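Local coordinates for protein quinone oxidoreductase (Coxiella burnetii, PDB 3TQH) that probably reduces quinones with NADPH, which it binds in the manner of medium-chain dehydrogenase/reductase family enzymes, at residues I10-F15 and K61-N66. Sequence-based numbering, arbitrary orientation.
Sequences IQFDQF and KKLKNN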
loop_
_atom_site.group_PDB
_atom_site.type_symbol
_atom_site.label_atom_id
_atom_site.label_comp_id
_atom_site.label_asym_id
_atom_site.label_seq_id
_atom_site.Cartn_x
_atom_site.Cartn_y
_atom_site.Cartn_z
ATOM N N ILE A 10 -16.605 4.431 -9.251
ATOM C CA ILE A 10 -17.153 3.516 -8.255
ATOM C C ILE A 10 -17.492 4.314 -7.006
ATOM O O ILE A 10 -16.660 5.045 -6.488
ATOM C CB ILE A 10 -16.163 2.385 -7.886
ATOM C CG1 ILE A 10 -15.965 1.429 -9.073
ATOM C CG2 ILE A 10 -16.657 1.608 -6.658
ATOM C CD1 ILE A 10 -17.186 0.611 -9.431
ATOM N N GLN A 11 -18.726 4.189 -6.536
ATOM C CA GLN A 11 -19.118 4.799 -5.273
ATOM C C GLN A 11 -19.815 3.782 -4.404
ATOM O O GLN A 11 -20.197 2.717 -4.876
ATOM C CB GLN A 11 -20.024 6.005 -5.514
ATOM C CG GLN A 11 -19.240 7.259 -5.869
ATOM C CD GLN A 11 -20.110 8.440 -6.245
ATOM O OE1 GLN A 11 -19.595 9.456 -6.698
ATOM N NE2 GLN A 11 -21.424 8.318 -6.070
ATOM N N PHE A 12 -19.948 4.106 -3.126
ATOM C CA PHE A 12 -20.797 3.345 -2.223
ATOM C C PHE A 12 -21.650 4.328 -1.428
ATOM O O PHE A 12 -21.184 5.404 -1.065
ATOM C CB PHE A 12 -19.970 2.405 -1.324
ATOM C CG PHE A 12 -19.026 3.108 -0.370
ATOM C CD1 PHE A 12 -19.303 3.157 0.989
ATOM C CD2 PHE A 12 -17.846 3.684 -0.824
ATOM C CE1 PHE A 12 -18.436 3.790 1.879
ATOM C CE2 PHE A 12 -16.977 4.326 0.057
ATOM C CZ PHE A 12 -17.274 4.377 1.410
ATOM N N ASP A 13 -22.907 3.955 -1.193
ATOM C CA ASP A 13 -23.872 4.797 -0.490
ATOM C C ASP A 13 -23.952 4.464 0.997
ATOM O O ASP A 13 -24.429 5.267 1.793
ATOM C CB ASP A 13 -25.261 4.628 -1.114
ATOM C CG ASP A 13 -25.318 5.099 -2.558
ATOM O OD1 ASP A 13 -24.240 5.266 -3.174
ATOM O OD2 ASP A 13 -26.438 5.303 -3.080
ATOM N N GLN A 14 -23.496 3.273 1.366
ATOM C CA GLN A 14 -23.578 2.810 2.744
ATOM C C GLN A 14 -22.403 1.904 3.045
ATOM O O GLN A 14 -21.862 1.260 2.141
ATOM C CB GLN A 14 -24.892 2.050 2.973
ATOM C CG GLN A 14 -25.133 0.913 1.974
ATOM C CD GLN A 14 -26.510 0.280 2.107
ATOM O OE1 GLN A 14 -26.834 -0.330 3.125
ATOM N NE2 GLN A 14 -27.319 0.413 1.065
ATOM N N PHE A 15 -22.007 1.852 4.312
ATOM C CA PHE A 15 -20.968 0.928 4.740
ATOM C C PHE A 15 -21.543 -0.476 4.733
ATOM O O PHE A 15 -22.643 -0.706 5.229
ATOM C CB PHE A 15 -20.467 1.260 6.145
ATOM C CG PHE A 15 -19.867 2.631 6.271
ATOM C CD1 PHE A 15 -18.734 2.975 5.552
ATOM C CD2 PHE A 15 -20.428 3.571 7.126
ATOM C CE1 PHE A 15 -18.172 4.234 5.670
ATOM C CE2 PHE A 15 -19.872 4.837 7.249
ATOM C CZ PHE A 15 -18.740 5.167 6.518
ATOM N N LYS A 61 -14.895 6.994 9.728
ATOM C CA LYS A 61 -15.396 7.915 10.753
ATOM C C LYS A 61 -15.730 9.283 10.149
ATOM O O LYS A 61 -16.777 9.862 10.445
ATOM C CB LYS A 61 -14.348 8.083 11.867
ATOM C CG LYS A 61 -14.893 8.506 13.230
ATOM C CD LYS A 61 -15.038 7.316 14.188
ATOM C CE LYS A 61 -15.374 7.767 15.606
ATOM N NZ LYS A 61 -16.668 8.501 15.686
ATOM N N LYS A 62 -14.835 9.790 9.301
ATOM C CA LYS A 62 -15.007 11.103 8.658
ATOM C C LYS A 62 -16.038 11.085 7.519
ATOM O O LYS A 62 -16.745 12.070 7.308
ATOM C CB LYS A 62 -13.670 11.605 8.103
ATOM C CG LYS A 62 -12.573 11.826 9.146
ATOM C CD LYS A 62 -12.585 13.245 9.728
ATOM C CE LYS A 62 -11.232 13.612 10.346
ATOM N NZ LYS A 62 -10.108 13.523 9.342
ATOM N N LEU A 63 -16.106 9.976 6.783
ATOM C CA LEU A 63 -17.073 9.821 5.691
ATOM C C LEU A 63 -18.473 9.438 6.169
ATOM O O LEU A 63 -19.399 9.388 5.361
ATOM C CB LEU A 63 -16.604 8.754 4.693
ATOM C CG LEU A 63 -15.420 9.053 3.780
ATOM C CD1 LEU A 63 -15.107 7.828 2.940
ATOM C CD2 LEU A 63 -15.710 10.244 2.892
ATOM N N LYS A 64 -18.623 9.161 7.466
ATOM C CA LYS A 64 -19.889 8.692 8.052
ATOM C C LYS A 64 -21.115 9.496 7.618
ATOM O O LYS A 64 -22.129 8.916 7.223
ATOM C CB LYS A 64 -19.776 8.677 9.588
ATOM C CG LYS A 64 -21.095 8.583 10.365
ATOM C CD LYS A 64 -20.839 8.237 11.842
ATOM C CE LYS A 64 -21.694 9.072 12.798
ATOM N NZ LYS A 64 -23.153 8.777 12.724
ATOM N N ASN A 65 -21.018 10.821 7.689
ATOM C CA ASN A 65 -22.131 11.698 7.325
ATOM C C ASN A 65 -21.943 12.348 5.949
ATOM O O ASN A 65 -22.604 13.335 5.635
ATOM C CB ASN A 65 -22.324 12.774 8.407
ATOM C CG ASN A 65 -23.187 12.296 9.569
ATOM O OD1 ASN A 65 -22.686 12.015 10.662
ATOM N ND2 ASN A 65 -24.495 12.204 9.336
ATOM N N ASN A 66 -21.069 11.781 5.123
ATOM C CA ASN A 66 -20.697 12.398 3.845
ATOM C C ASN A 66 -20.741 11.445 2.643
ATOM O O ASN A 66 -20.087 11.689 1.630
ATOM C CB ASN A 66 -19.305 13.035 3.967
ATOM C CG ASN A 66 -19.302 14.269 4.858
ATOM O OD1 ASN A 66 -19.289 14.168 6.089
ATOM N ND2 ASN A 66 -19.315 15.444 4.235
#
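Phe15 meets Lys64 through the rim of its ring: CE2 comes within 3.9 Å of Lys64 CA, an atom that lies close to the ring plane, and CZ is 4.0 Å from the same CA. The benzyl group thus lies edge-on against main chain at Leu63 and Lys64. Phe15 CB already points at the 61-66 segment, and with CG anti to the carbonyl carbon (chi1 -60°) the far corner of the ring lands on the backbone of these two residues; CZ is 4.3 Å from Leu63 C. The side chain of Lys64 starts out away from the 10-15 segment and adds little, its CB standing 4.5 Å from Phe15 CE2.

The one apolar contact between side chains is looser and lies deeper. Leu63 CD1 approaches Phe12 CZ obliquely at 4.4 Å, and both residues are buried. Phe12 also has Phe15 CE1 at its ring edge, near the plane, so the two phenylalanines of 10-15 are neighbours as well as partners of the same turn. Strand 21-27 adds Leu21 beside Phe12.

On the polar side, the bonds stay within each half of the contact or run to its surroundings. The type I beta turn from Leu63 to Asn66 is closed by Asn66 N to Leu63 O at 2.9 Å. Phe12 pairs through its backbone with Ser69, tying it to the chain just beyond the turn, while Asp13 makes a salt bridge to Lys22.

With just 149 Å² buried, this is modest van der Waals packing, a ring edge against main chain plus one apolar touch: the Phe15 rim rests on the backbone of Leu63 and Lys64 while Phe12 meets the Leu63 side chain, which packs the 6-12/21-27 hairpin against the 61-66 segment without directional bonds between the two segments.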